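Local coordinates for protein BspA (BspA_V) (Streptococcus agalactiae serotype III, PDB 5DZ8) that is the variable domain of a cell wall-anchored streptococcal adhesin of the antigen I/II family and probably contributes to the adhesion of the bacterium to its targets, at residues F6-Q11 against G33-N38; V76-Y81 against K125-N130; N95-V100 against I108-H113; L101-R106 against N143-K148. All blocks are in the same frame, centred on the assembly; numbering follows the deposited sequence.

Contact 1 of 4, residues F6-Q11 against G33-N38; sequences FDIKAQ and GSFEFN
Ile8 turns its CG1 branch away from its own backbone N (chi1 -170°), which leaves CG2 wedged between N and the carbonyl carbon and aimed at Phe35, whose own chi1 of 70° sets the ring between its N and carbonyl carbon, with CB and one face presented to Ile8. Ile8 CG2 rests on Phe35 CB at 3.7 Å; the CG1 branch serves both rings, its CD1 over one face of Phe35, toward the rim, and Ile8 CG1 itself 4.1 Å from Phe37 CZ, where the two side chains cross at about a right angle. Phe37 reaches on to the backbone of 6-11, where its CZ comes within 3.8 Å of Lys9 C at the ring edge, and its CE1 touches Ala10 CB at 3.8 Å. The strands 4-12 and 34-42 are second neighbours in a six-stranded antiparallel sheet, with strand 25-29 between them; segments 6-11 and 34-38 therefore run nearly the same way, their axes 25° apart and 8.5 Å from each other at the closest. Ile8 bonds through its backbone to Ala27 of that middle strand, and Glu36 to Lys28. At the other end of the contact Phe6 CE2 approaches Gly33 CA at 3.6 Å, and the Phe6 ring meets His59 edge-to-face. Lys9 NZ bonds to Leu162 O and Ser164 OG of the second subunit, whose strand pairs antiparallel with 6-11 and continues the sheet.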
loop_
_atom_site.group_PDB
_atom_site.type_symbol
_atom_site.label_atom_id
_atom_site.label_comp_id
_atom_site.label_asym_id
_atom_site.label_seq_id
_atom_site.Cartn_x
_atom_site.Cartn_y
_atom_site.Cartn_z
ATOM N N PHE A 6 15.329 -10.544 30.103
ATOM C CA PHE A 6 14.525 -10.785 28.922
ATOM C C PHE A 6 14.101 -9.432 28.372
ATOM O O PHE A 6 13.683 -8.603 29.121
ATOM C CB PHE A 6 13.272 -11.630 29.232
ATOM C CG PHE A 6 12.136 -11.451 28.241
ATOM C CD1 PHE A 6 12.260 -11.871 26.913
ATOM C CD2 PHE A 6 10.960 -10.844 28.620
ATOM C CE1 PHE A 6 11.218 -11.717 25.997
ATOM C CE2 PHE A 6 9.886 -10.694 27.716
ATOM C CZ PHE A 6 10.026 -11.121 26.391
ATOM N N ASP A 7 14.209 -9.211 27.077
ATOM C CA ASP A 7 13.489 -8.092 26.489
ATOM C C ASP A 7 12.913 -8.405 25.149
ATOM O O ASP A 7 13.288 -9.380 24.501
ATOM C CB ASP A 7 14.327 -6.817 26.417
ATOM C CG ASP A 7 13.719 -5.651 27.297
ATOM O OD1 ASP A 7 12.421 -5.395 27.302
ATOM O OD2 ASP A 7 14.553 -4.988 27.970
ATOM N N ILE A 8 11.952 -7.574 24.752
ATOM C CA ILE A 8 11.459 -7.596 23.411
ATOM C C ILE A 8 11.375 -6.175 22.913
ATOM O O ILE A 8 11.088 -5.284 23.662
ATOM C CB ILE A 8 10.157 -8.433 23.255
ATOM C CG1 ILE A 8 9.816 -8.623 21.779
ATOM C CG2 ILE A 8 8.981 -7.766 23.933
ATOM C CD1 ILE A 8 8.655 -9.599 21.549
ATOM N N LYS A 9 11.676 -5.996 21.636
ATOM C CA LYS A 9 11.692 -4.721 21.006
ATOM C C LYS A 9 11.339 -4.781 19.507
ATOM O O LYS A 9 11.266 -5.834 18.907
ATOM C CB LYS A 9 13.049 -4.039 21.239
ATOM C CG LYS A 9 14.248 -4.629 20.580
ATOM C CD LYS A 9 15.473 -4.547 21.551
ATOM C CE LYS A 9 16.149 -5.919 21.800
ATOM N NZ LYS A 9 15.252 -7.047 22.290
ATOM N N ALA A 10 11.127 -3.630 18.921
ATOM C CA ALA A 10 10.749 -3.539 17.519
ATOM C C ALA A 10 11.682 -2.578 16.841
ATOM O O ALA A 10 11.970 -1.485 17.356
ATOM C CB ALA A 10 9.319 -3.053 17.388
ATOM N N GLN A 11 12.144 -3.012 15.695
ATOM C CA GLN A 11 13.057 -2.258 14.896
ATOM C C GLN A 11 12.599 -2.283 13.449
ATOM O O GLN A 11 12.264 -3.349 12.885
ATOM C CB GLN A 11 14.453 -2.856 15.014
ATOM C CG GLN A 11 15.522 -1.916 14.490
ATOM C CD GLN A 11 16.953 -2.460 14.651
ATOM O OE1 GLN A 11 17.931 -1.674 14.691
ATOM N NE2 GLN A 11 17.085 -3.796 14.706
ATOM N N GLY A 33 7.293 -12.944 30.273
ATOM C CA GLY A 33 7.230 -12.879 28.814
ATOM C C GLY A 33 6.165 -11.923 28.342
ATOM O O GLY A 33 6.094 -11.629 27.154
ATOM N N SER A 34 5.332 -11.438 29.255
ATOM C CA SER A 34 4.265 -10.522 28.917
ATOM C C SER A 34 4.826 -9.274 28.310
ATOM O O SER A 34 5.880 -8.747 28.773
ATOM C CB SER A 34 3.466 -10.138 30.166
ATOM O OG SER A 34 2.759 -11.249 30.596
ATOM N N PHE A 35 4.148 -8.783 27.283
ATOM C CA PHE A 35 4.591 -7.557 26.681
ATOM C C PHE A 35 3.488 -6.737 26.106
ATOM O O PHE A 35 2.423 -7.230 25.779
ATOM C CB PHE A 35 5.660 -7.823 25.602
ATOM C CG PHE A 35 5.128 -8.490 24.347
ATOM C CD1 PHE A 35 4.510 -7.753 23.364
ATOM C CD2 PHE A 35 5.225 -9.896 24.168
ATOM C CE1 PHE A 35 4.026 -8.379 22.204
ATOM C CE2 PHE A 35 4.757 -10.513 23.012
ATOM C CZ PHE A 35 4.149 -9.767 22.028
ATOM N N GLU A 36 3.845 -5.498 25.855
ATOM C CA GLU A 36 2.980 -4.530 25.283
ATOM C C GLU A 36 3.810 -3.451 24.564
ATOM O O GLU A 36 4.598 -2.718 25.188
ATOM C CB GLU A 36 2.177 -3.923 26.417
ATOM C CG GLU A 36 1.416 -2.691 26.043
ATOM C CD GLU A 36 0.729 -2.052 27.224
ATOM O OE1 GLU A 36 0.286 -2.801 28.137
ATOM O OE2 GLU A 36 0.643 -0.787 27.222
ATOM N N PHE A 37 3.616 -3.393 23.253
ATOM C CA PHE A 37 4.060 -2.275 22.407
ATOM C C PHE A 37 3.027 -1.167 22.292
ATOM O O PHE A 37 1.895 -1.434 22.008
ATOM C CB PHE A 37 4.321 -2.779 20.985
ATOM C CG PHE A 37 5.534 -3.641 20.879
ATOM C CD1 PHE A 37 6.797 -3.070 20.903
ATOM C CD2 PHE A 37 5.424 -5.010 20.806
ATOM C CE1 PHE A 37 7.916 -3.863 20.819
ATOM C CE2 PHE A 37 6.553 -5.811 20.676
ATOM C CZ PHE A 37 7.793 -5.234 20.667
ATOM N N ASN A 38 3.449 0.074 22.447
ATOM C CA ASN A 38 2.582 1.256 22.229
ATOM C C ASN A 38 3.154 2.069 21.095
ATOM O O ASN A 38 4.313 2.284 21.073
ATOM C CB ASN A 38 2.552 2.060 23.531
ATOM C CG ASN A 38 1.655 1.398 24.572
ATOM O OD1 ASN A 38 0.437 1.417 24.434
ATOM N ND2 ASN A 38 2.242 0.763 25.576
#

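Contact 2 of 4, residues V76-Y81 against K125-N130; sequences VTLYKY and KTLQLN
Thr77 and Thr126 face each other as a non-hydrogen-bonded antiparallel pair, their CA atoms 4.1 Å apart. From Thr77 CB, which lies 3.7 Å from Thr126 OG1, the side chain forks. Its methyl CG2, anti to the backbone N, packs against the same Thr126 OG1 at 3.5 Å, and its OG1, beside that N at chi1 -64°, makes a hydrogen bond of 2.8 Å to Thr126 OG1, in which either hydroxyl could be the donor. Thr77 OG1 also bonds to Asn58 ND2 of the next strand, so the hydroxyl is gripped from two strands. This is a regular antiparallel pairing of strand 69-85 with the outermost strand 119-135: on one side Val76 and Leu127 exchange two backbone bonds, and on the other Leu78 N donates to Lys125 O at 2.7 Å. Just beyond, Tyr79 and Lys80 both face Thr54 of strand 47-63, a classic beta bulge against that strand. Away from the threonines, Val76, Leu78, Leu127 and Leu129 line the other face. There Val76 CG1 touches Leu129 CD1 at 3.9 Å and Leu127 CB at 4.2 Å. Phe147 of strand 144-167 packs against Leu127, and Val146 against Leu129.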
loop_
_atom_site.group_PDB
_atom_site.type_symbol
_atom_site.label_atom_id
_atom_site.label_comp_id
_atom_site.label_asym_id
_atom_site.label_seq_id
_atom_site.Cartn_x
_atom_site.Cartn_y
_atom_site.Cartn_z
ATOM N N VAL A 76 5.311 -17.571 20.825
ATOM C CA VAL A 76 4.892 -16.246 21.174
ATOM C C VAL A 76 3.417 -16.046 20.826
ATOM O O VAL A 76 2.990 -16.420 19.743
ATOM C CB VAL A 76 5.750 -15.172 20.501
ATOM C CG1 VAL A 76 5.804 -15.339 18.982
ATOM C CG2 VAL A 76 5.236 -13.790 20.876
ATOM N N THR A 77 2.654 -15.481 21.772
ATOM C CA THR A 77 1.260 -15.350 21.589
ATOM C C THR A 77 0.928 -13.897 21.439
ATOM O O THR A 77 1.373 -13.101 22.234
ATOM C CB THR A 77 0.496 -15.951 22.782
ATOM O OG1 THR A 77 0.770 -17.347 22.823
ATOM C CG2 THR A 77 -1.010 -15.775 22.584
ATOM N N LEU A 78 0.158 -13.551 20.419
ATOM C CA LEU A 78 -0.438 -12.233 20.336
ATOM C C LEU A 78 -1.886 -12.247 20.859
ATOM O O LEU A 78 -2.691 -13.047 20.405
ATOM C CB LEU A 78 -0.418 -11.704 18.914
ATOM C CG LEU A 78 0.927 -11.399 18.214
ATOM C CD1 LEU A 78 1.897 -10.523 19.018
ATOM C CD2 LEU A 78 1.621 -12.676 17.809
ATOM N N TYR A 79 -2.195 -11.315 21.755
ATOM C CA TYR A 79 -3.509 -11.195 22.353
ATOM C C TYR A 79 -4.345 -10.191 21.594
ATOM O O TYR A 79 -5.286 -10.570 20.906
ATOM C CB TYR A 79 -3.411 -10.781 23.822
ATOM C CG TYR A 79 -2.720 -11.768 24.766
ATOM C CD1 TYR A 79 -2.711 -13.134 24.539
ATOM C CD2 TYR A 79 -2.140 -11.308 25.951
ATOM C CE1 TYR A 79 -2.076 -13.998 25.418
ATOM C CE2 TYR A 79 -1.533 -12.167 26.850
ATOM C CZ TYR A 79 -1.490 -13.503 26.576
ATOM O OH TYR A 79 -0.882 -14.300 27.484
ATOM N N LYS A 80 -4.001 -8.911 21.676
ATOM C CA LYS A 80 -4.873 -7.891 21.125
ATOM C C LYS A 80 -4.125 -6.816 20.374
ATOM O O LYS A 80 -2.996 -6.484 20.700
ATOM C CB LYS A 80 -5.687 -7.235 22.243
ATOM C CG LYS A 80 -6.745 -8.147 22.832
ATOM C CD LYS A 80 -7.723 -7.413 23.769
ATOM C CE LYS A 80 -8.593 -8.377 24.591
ATOM N NZ LYS A 80 -9.226 -9.465 23.742
ATOM N N TYR A 81 -4.804 -6.252 19.397
ATOM C CA TYR A 81 -4.438 -4.991 18.829
ATOM C C TYR A 81 -5.546 -3.977 19.012
ATOM O O TYR A 81 -6.638 -4.150 18.473
ATOM C CB TYR A 81 -4.094 -5.113 17.347
ATOM C CG TYR A 81 -3.651 -3.785 16.741
ATOM C CD1 TYR A 81 -2.442 -3.199 17.112
ATOM C CD2 TYR A 81 -4.470 -3.094 15.844
ATOM C CE1 TYR A 81 -2.047 -1.969 16.593
ATOM C CE2 TYR A 81 -4.089 -1.857 15.323
ATOM C CZ TYR A 81 -2.884 -1.307 15.690
ATOM O OH TYR A 81 -2.507 -0.094 15.175
ATOM N N LYS A 125 -3.441 -15.457 18.778
ATOM C CA LYS A 125 -2.632 -16.322 17.917
ATOM C C LYS A 125 -1.280 -16.629 18.503
ATOM O O LYS A 125 -0.566 -15.706 18.890
ATOM C CB LYS A 125 -2.536 -15.730 16.531
ATOM C CG LYS A 125 -3.851 -15.967 15.772
ATOM C CD LYS A 125 -3.945 -15.092 14.541
ATOM C CE LYS A 125 -4.622 -15.771 13.351
ATOM N NZ LYS A 125 -6.062 -15.495 13.357
ATOM N N THR A 126 -0.981 -17.935 18.627
ATOM C CA THR A 126 0.260 -18.457 19.064
ATOM C C THR A 126 1.061 -18.976 17.893
ATOM O O THR A 126 0.555 -19.763 17.143
ATOM C CB THR A 126 0.027 -19.551 20.073
ATOM O OG1 THR A 126 -0.738 -18.981 21.109
ATOM C CG2 THR A 126 1.359 -20.050 20.640
ATOM N N LEU A 127 2.265 -18.455 17.723
ATOM C CA LEU A 127 3.191 -18.812 16.707
ATOM C C LEU A 127 4.329 -19.587 17.352
ATOM O O LEU A 127 5.049 -19.076 18.226
ATOM C CB LEU A 127 3.757 -17.556 16.076
ATOM C CG LEU A 127 2.832 -16.363 15.772
ATOM C CD1 LEU A 127 3.582 -15.334 14.937
ATOM C CD2 LEU A 127 1.556 -16.733 15.061
ATOM N N GLN A 128 4.525 -20.815 16.899
ATOM C CA GLN A 128 5.559 -21.704 17.457
ATOM C C GLN A 128 6.961 -21.266 17.006
ATOM O O GLN A 128 7.138 -20.832 15.917
ATOM C CB GLN A 128 5.279 -23.162 17.104
ATOM C CG GLN A 128 3.951 -23.670 17.652
ATOM C CD GLN A 128 3.978 -23.955 19.149
ATOM O OE1 GLN A 128 4.930 -24.509 19.684
ATOM N NE2 GLN A 128 2.914 -23.589 19.825
ATOM N N LEU A 129 7.920 -21.336 17.907
ATOM C CA LEU A 129 9.260 -20.891 17.658
ATOM C C LEU A 129 10.171 -22.042 17.933
ATOM O O LEU A 129 11.003 -22.298 17.121
ATOM C CB LEU A 129 9.635 -19.685 18.594
ATOM C CG LEU A 129 8.783 -18.436 18.415
ATOM C CD1 LEU A 129 9.011 -17.417 19.498
ATOM C CD2 LEU A 129 9.036 -17.815 17.059
ATOM N N ASN A 130 10.059 -22.681 19.101
ATOM C CA ASN A 130 10.965 -23.804 19.494
ATOM C C ASN A 130 12.421 -23.491 19.316
ATOM O O ASN A 130 13.119 -24.124 18.533
ATOM C CB ASN A 130 10.662 -25.075 18.710
ATOM C CG ASN A 130 9.228 -25.506 18.871
ATOM O OD1 ASN A 130 8.744 -25.680 19.989
ATOM N ND2 ASN A 130 8.527 -25.610 17.773
#

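Contact 3 of 4, residues N95-V100 against I108-H113; sequences NIVFRV and IFEKAH
Strands 95-100 and 108-113 pair antiparallel, their axes 171° apart, as the two arms of a beta hairpin, with Ile96-His113, Phe98-Lys111 and Val100-Phe109 as hydrogen-bonded pairs. Phe98 N donates to Lys111 O at 2.8 Å. Near the turn the register slips by a classic beta bulge: Ile108 and Phe109 both face Val100, whose O accepts from Ile108 N at 2.8 Å and from Phe109 N in a longer bond. His113 has its ring swung between its own N and carbonyl carbon (chi1 65°), which lays one face over Ile96, a CH-pi contact with Ile96 CB 4.1 Å from the ring centroid. Along the same face of the sheet Phe98 CD2 meets Phe109 CE2 at 3.9 Å, each edge to the other. On the other face, Arg99 and Glu110 lie side by side, pointing the same way, and Arg99 NE reaches Glu110 OE1 at 3.1 Å, a weak hydrogen bond within a salt bridge; guanidinium and carboxylate planes stand 81° apart, and Val97 CG1 sits over the centre of one guanidinium face. With planes so turned the ion pair is made through NE rather than by a flat two-pronged grip, and NH1 has weak links of its own, to His150 and, at long range, Asp152, so the grip of Arg99 on Glu110 is probably modest beside the backbone bonds.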
loop_
_atom_site.group_PDB
_atom_site.type_symbol
_atom_site.label_atom_id
_atom_site.label_comp_id
_atom_site.label_asym_id
_atom_site.label_seq_id
_atom_site.Cartn_x
_atom_site.Cartn_y
_atom_site.Cartn_z
ATOM N N ASN A 95 -5.058 6.026 4.241
ATOM C CA ASN A 95 -5.524 4.993 5.122
ATOM C C ASN A 95 -4.362 4.284 5.736
ATOM O O ASN A 95 -3.261 4.376 5.238
ATOM C CB ASN A 95 -6.400 4.010 4.389
ATOM C CG ASN A 95 -7.763 4.580 4.152
ATOM O OD1 ASN A 95 -8.422 5.086 5.087
ATOM N ND2 ASN A 95 -8.190 4.553 2.898
ATOM N N ILE A 96 -4.633 3.613 6.848
ATOM C CA ILE A 96 -3.629 2.922 7.614
ATOM C C ILE A 96 -3.857 1.443 7.455
ATOM O O ILE A 96 -4.983 0.986 7.413
ATOM C CB ILE A 96 -3.729 3.325 9.079
ATOM C CG1 ILE A 96 -3.571 4.842 9.188
ATOM C CG2 ILE A 96 -2.657 2.622 9.907
ATOM C CD1 ILE A 96 -4.266 5.454 10.387
ATOM N N VAL A 97 -2.782 0.699 7.331
ATOM C CA VAL A 97 -2.854 -0.747 7.373
ATOM C C VAL A 97 -1.864 -1.258 8.416
ATOM O O VAL A 97 -0.696 -0.952 8.351
ATOM C CB VAL A 97 -2.546 -1.384 6.009
ATOM C CG1 VAL A 97 -2.776 -2.897 6.086
ATOM C CG2 VAL A 97 -3.442 -0.783 4.934
ATOM N N PHE A 98 -2.349 -2.051 9.353
ATOM C CA PHE A 98 -1.526 -2.679 10.340
ATOM C C PHE A 98 -1.543 -4.168 10.073
ATOM O O PHE A 98 -2.628 -4.755 9.892
ATOM C CB PHE A 98 -2.036 -2.371 11.756
ATOM C CG PHE A 98 -1.113 -2.879 12.836
ATOM C CD1 PHE A 98 -0.030 -2.121 13.259
ATOM C CD2 PHE A 98 -1.298 -4.117 13.380
ATOM C CE1 PHE A 98 0.835 -2.590 14.237
ATOM C CE2 PHE A 98 -0.441 -4.604 14.343
ATOM C CZ PHE A 98 0.642 -3.843 14.770
ATOM N N ARG A 99 -0.349 -4.773 10.031
ATOM C CA ARG A 99 -0.229 -6.207 9.837
ATOM C C ARG A 99 0.762 -6.815 10.808
ATOM O O ARG A 99 1.756 -6.220 11.138
ATOM C CB ARG A 99 0.256 -6.624 8.458
ATOM C CG ARG A 99 -0.538 -6.163 7.266
ATOM C CD ARG A 99 -0.086 -6.935 6.005
ATOM N NE ARG A 99 -0.602 -6.258 4.816
ATOM C CZ ARG A 99 -0.130 -5.117 4.316
ATOM N NH1 ARG A 99 0.906 -4.497 4.857
ATOM N NH2 ARG A 99 -0.710 -4.566 3.264
ATOM N N VAL A 100 0.491 -8.049 11.170
ATOM C CA VAL A 100 1.430 -8.888 11.874
ATOM C C VAL A 100 1.658 -10.097 11.005
ATOM O O VAL A 100 0.733 -10.653 10.410
ATOM C CB VAL A 100 0.865 -9.340 13.252
ATOM C CG1 VAL A 100 1.830 -10.207 13.979
ATOM C CG2 VAL A 100 0.486 -8.131 14.074
ATOM N N ILE A 108 -0.693 -12.934 9.515
ATOM C CA ILE A 108 -1.670 -13.544 10.414
ATOM C C ILE A 108 -2.680 -12.526 10.938
ATOM O O ILE A 108 -3.673 -12.871 11.535
ATOM C CB ILE A 108 -0.977 -14.382 11.513
ATOM C CG1 ILE A 108 -0.074 -13.514 12.406
ATOM C CG2 ILE A 108 -0.147 -15.520 10.878
ATOM C CD1 ILE A 108 -0.587 -13.415 13.817
ATOM N N PHE A 109 -2.487 -11.253 10.679
ATOM C CA PHE A 109 -3.510 -10.307 11.075
ATOM C C PHE A 109 -3.302 -9.118 10.169
ATOM O O PHE A 109 -2.161 -8.726 9.864
ATOM C CB PHE A 109 -3.354 -9.930 12.584
ATOM C CG PHE A 109 -4.212 -8.777 13.014
ATOM C CD1 PHE A 109 -5.595 -8.951 13.205
ATOM C CD2 PHE A 109 -3.652 -7.487 13.201
ATOM C CE1 PHE A 109 -6.388 -7.877 13.607
ATOM C CE2 PHE A 109 -4.448 -6.413 13.590
ATOM C CZ PHE A 109 -5.821 -6.595 13.783
ATOM N N GLU A 110 -4.403 -8.548 9.763
ATOM C CA GLU A 110 -4.410 -7.370 8.919
ATOM C C GLU A 110 -5.602 -6.515 9.259
ATOM O O GLU A 110 -6.694 -6.998 9.372
ATOM C CB GLU A 110 -4.473 -7.757 7.456
ATOM C CG GLU A 110 -4.334 -6.536 6.568
ATOM C CD GLU A 110 -4.052 -6.870 5.103
ATOM O OE1 GLU A 110 -3.276 -7.813 4.760
ATOM O OE2 GLU A 110 -4.628 -6.152 4.295
ATOM N N LYS A 111 -5.381 -5.226 9.392
ATOM C CA LYS A 111 -6.444 -4.308 9.682
ATOM C C LYS A 111 -6.182 -2.997 8.976
ATOM O O LYS A 111 -5.184 -2.296 9.247
ATOM C CB LYS A 111 -6.480 -4.078 11.173
ATOM C CG LYS A 111 -7.517 -3.079 11.631
ATOM C CD LYS A 111 -8.940 -3.628 11.567
ATOM C CE LYS A 111 -9.865 -2.508 12.035
ATOM N NZ LYS A 111 -11.206 -3.032 12.270
ATOM N N ALA A 112 -7.107 -2.671 8.083
ATOM C CA ALA A 112 -7.058 -1.466 7.309
ATOM C C ALA A 112 -8.097 -0.530 7.931
ATOM O O ALA A 112 -9.194 -0.965 8.246
ATOM C CB ALA A 112 -7.405 -1.793 5.881
ATOM N N HIS A 113 -7.744 0.729 8.143
ATOM C CA HIS A 113 -8.652 1.670 8.794
ATOM C C HIS A 113 -8.169 3.092 8.506
ATOM O O HIS A 113 -7.019 3.275 8.053
ATOM C CB HIS A 113 -8.757 1.387 10.327
ATOM C CG HIS A 113 -7.480 1.617 11.081
ATOM N ND1 HIS A 113 -7.273 2.706 11.899
ATOM C CD2 HIS A 113 -6.335 0.904 11.124
ATOM C CE1 HIS A 113 -6.079 2.639 12.441
ATOM N NE2 HIS A 113 -5.478 1.564 11.974
#

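Contact 4 of 4, residues L101-R106 against N143-K148; sequences LTKDGR and NVEVFK
Leu101 and Lys148 form an antiparallel hydrogen-bonded pair, the last rung between the end of strand 94-101 and strand 144-167. Lys148 N donates to Leu101 O at 2.7 Å and Leu101 N to Lys148 O at 2.9 Å, the latter from above the carbonyl plane. A water carries the link one step further, accepting from Lys103 N and donating to Val146 O at 2.7 Å. Inside 101-106 a type I turn from Thr102 to Gly105 is closed by Gly105 N bonding to Thr102 O, and Thr102 OG1 takes Arg106 N just after it. Among charged groups, Lys148 folds at its last torsion (chi4 -76°) and sets NZ 2.6 Å from Glu145 OE2, on the syn side of that oxygen, a salt bridge within one strand; Glu145 OE2 bonds also to Ser160 of the second subunit. The apolar touch is Leu101 CD1 on Lys148 CB at 4.0 Å. Two carbons meet carbonyl oxygens instead, Lys148 CE 3.5 Å from Lys103 O and Lys103 CG 3.4 Å from Glu145 O. On one flank Val144 packs against Leu131 of strand 119-135; on another, residues of 144-148 pair antiparallel with a strand of the second subunit, carrying the sheet across the interface.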
loop_
_atom_site.group_PDB
_atom_site.type_symbol
_atom_site.label_atom_id
_atom_site.label_comp_id
_atom_site.label_asym_id
_atom_site.label_seq_id
_atom_site.Cartn_x
_atom_site.Cartn_y
_atom_site.Cartn_z
ATOM N N LEU A 101 2.914 -10.489 10.914
ATOM C CA LEU A 101 3.281 -11.656 10.135
ATOM C C LEU A 101 4.239 -12.497 10.915
ATOM O O LEU A 101 4.902 -12.013 11.820
ATOM C CB LEU A 101 3.944 -11.257 8.802
ATOM C CG LEU A 101 3.338 -10.150 7.958
ATOM C CD1 LEU A 101 3.815 -8.804 8.450
ATOM C CD2 LEU A 101 3.751 -10.281 6.508
ATOM N N THR A 102 4.377 -13.743 10.492
ATOM C CA THR A 102 5.328 -14.645 11.101
ATOM C C THR A 102 6.742 -14.217 10.723
ATOM O O THR A 102 6.932 -13.400 9.825
ATOM C CB THR A 102 5.135 -16.069 10.586
ATOM O OG1 THR A 102 5.287 -16.040 9.161
ATOM C CG2 THR A 102 3.770 -16.601 10.973
ATOM N N LYS A 103 7.727 -14.751 11.423
ATOM C CA LYS A 103 9.117 -14.638 10.933
ATOM C C LYS A 103 9.325 -14.936 9.468
ATOM O O LYS A 103 10.246 -14.404 8.873
ATOM C CB LYS A 103 9.996 -15.677 11.529
ATOM C CG LYS A 103 10.349 -15.510 12.942
ATOM C CD LYS A 103 11.000 -16.828 13.338
ATOM C CE LYS A 103 9.961 -17.922 13.482
ATOM N NZ LYS A 103 10.584 -19.254 13.499
ATOM N N ASP A 104 8.527 -15.846 8.931
ATOM C CA ASP A 104 8.731 -16.376 7.584
ATOM C C ASP A 104 7.984 -15.589 6.499
ATOM O O ASP A 104 7.962 -16.017 5.346
ATOM C CB ASP A 104 8.312 -17.856 7.560
ATOM C CG ASP A 104 8.781 -18.610 8.805
ATOM O OD1 ASP A 104 10.018 -18.639 9.056
ATOM O OD2 ASP A 104 7.897 -19.105 9.568
ATOM N N GLY A 105 7.377 -14.465 6.872
ATOM C CA GLY A 105 6.660 -13.559 5.978
ATOM C C GLY A 105 5.155 -13.836 5.830
ATOM O O GLY A 105 4.448 -13.140 5.082
ATOM N N ARG A 106 4.634 -14.831 6.531
ATOM C CA ARG A 106 3.211 -15.151 6.400
ATOM C C ARG A 106 2.310 -14.262 7.266
ATOM O O ARG A 106 2.480 -14.236 8.496
ATOM C CB ARG A 106 3.032 -16.584 6.757
ATOM C CG ARG A 106 1.663 -17.186 6.535
ATOM C CD ARG A 106 1.760 -18.659 6.942
ATOM N NE ARG A 106 2.938 -19.335 6.339
ATOM C CZ ARG A 106 4.162 -19.506 6.893
ATOM N NH1 ARG A 106 4.490 -19.061 8.139
ATOM N NH2 ARG A 106 5.102 -20.134 6.165
ATOM N N ASN A 143 19.565 -10.328 19.134
ATOM C CA ASN A 143 18.212 -10.056 18.637
ATOM C C ASN A 143 17.673 -11.164 17.762
ATOM O O ASN A 143 18.266 -11.511 16.754
ATOM C CB ASN A 143 18.213 -8.736 17.893
ATOM C CG ASN A 143 18.566 -7.597 18.805
ATOM O OD1 ASN A 143 18.305 -7.636 20.006
ATOM N ND2 ASN A 143 19.214 -6.629 18.274
ATOM N N VAL A 144 16.584 -11.757 18.220
ATOM C CA VAL A 144 15.970 -12.937 17.587
ATOM C C VAL A 144 14.566 -12.544 17.148
ATOM O O VAL A 144 13.721 -12.232 17.977
ATOM C CB VAL A 144 15.915 -14.067 18.603
ATOM C CG1 VAL A 144 15.211 -15.280 18.042
ATOM C CG2 VAL A 144 17.318 -14.439 19.048
ATOM N N GLU A 145 14.371 -12.389 15.844
ATOM C CA GLU A 145 13.039 -12.107 15.268
ATOM C C GLU A 145 12.031 -13.161 15.658
ATOM O O GLU A 145 12.277 -14.360 15.509
ATOM C CB GLU A 145 13.122 -12.077 13.767
ATOM C CG GLU A 145 11.838 -11.725 13.047
ATOM C CD GLU A 145 12.058 -11.634 11.548
ATOM O OE1 GLU A 145 12.693 -12.561 10.977
ATOM O OE2 GLU A 145 11.607 -10.642 10.939
ATOM N N VAL A 146 10.902 -12.729 16.199
ATOM C CA VAL A 146 9.828 -13.687 16.537
ATOM C C VAL A 146 8.558 -13.410 15.760
ATOM O O VAL A 146 7.724 -14.294 15.661
ATOM C CB VAL A 146 9.581 -13.786 18.075
ATOM C CG1 VAL A 146 10.859 -14.277 18.765
ATOM C CG2 VAL A 146 9.238 -12.418 18.667
ATOM N N PHE A 147 8.383 -12.187 15.256
ATOM C CA PHE A 147 7.345 -11.908 14.265
ATOM C C PHE A 147 7.639 -10.625 13.575
ATOM O O PHE A 147 8.599 -9.965 13.936
ATOM C CB PHE A 147 5.927 -11.926 14.880
ATOM C CG PHE A 147 5.700 -10.943 16.019
ATOM C CD1 PHE A 147 5.324 -9.656 15.774
ATOM C CD2 PHE A 147 5.779 -11.347 17.321
ATOM C CE1 PHE A 147 5.069 -8.787 16.806
ATOM C CE2 PHE A 147 5.552 -10.490 18.372
ATOM C CZ PHE A 147 5.230 -9.197 18.118
ATOM N N LYS A 148 6.851 -10.281 12.546
ATOM C CA LYS A 148 7.061 -9.027 11.821
ATOM C C LYS A 148 5.866 -8.184 11.965
ATOM O O LYS A 148 4.822 -8.714 12.201
ATOM C CB LYS A 148 7.287 -9.249 10.334
ATOM C CG LYS A 148 8.536 -10.008 9.990
ATOM C CD LYS A 148 8.791 -9.941 8.493
ATOM C CE LYS A 148 9.646 -11.085 8.002
ATOM N NZ LYS A 148 11.054 -10.868 8.372
HETATM O O HOH W 1 6.850 -16.141 13.827
#

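Contacts 1 and 2 belong to the six-stranded sheet; contact 3 lies in the three-stranded one, which contact 4 joins through Leu101 and strand 144-167, and the two sheets pack on each other. Phe35 of contact 1 joins contacts 2 and 4, its CZ 3.8 Å from Leu78 CD1 and 4.0 Å from Phe147 CE2. Leu78 CD1 in turn touches Phe147 CZ at 3.7 Å, and Leu129 CD2 lies 3.7 Å from Lys103 CE. Contact 3, nested in the chain between the segments of contact 2, meets it where Tyr81 CD1 lies 3.7 Å from Phe98 CE2. Val100 and Phe147 tie contact 3 to contact 4. Contacts 1 and 3 do not touch, their nearest atoms about 7 Å apart. Contacts 1 and 4 both touch the second subunit.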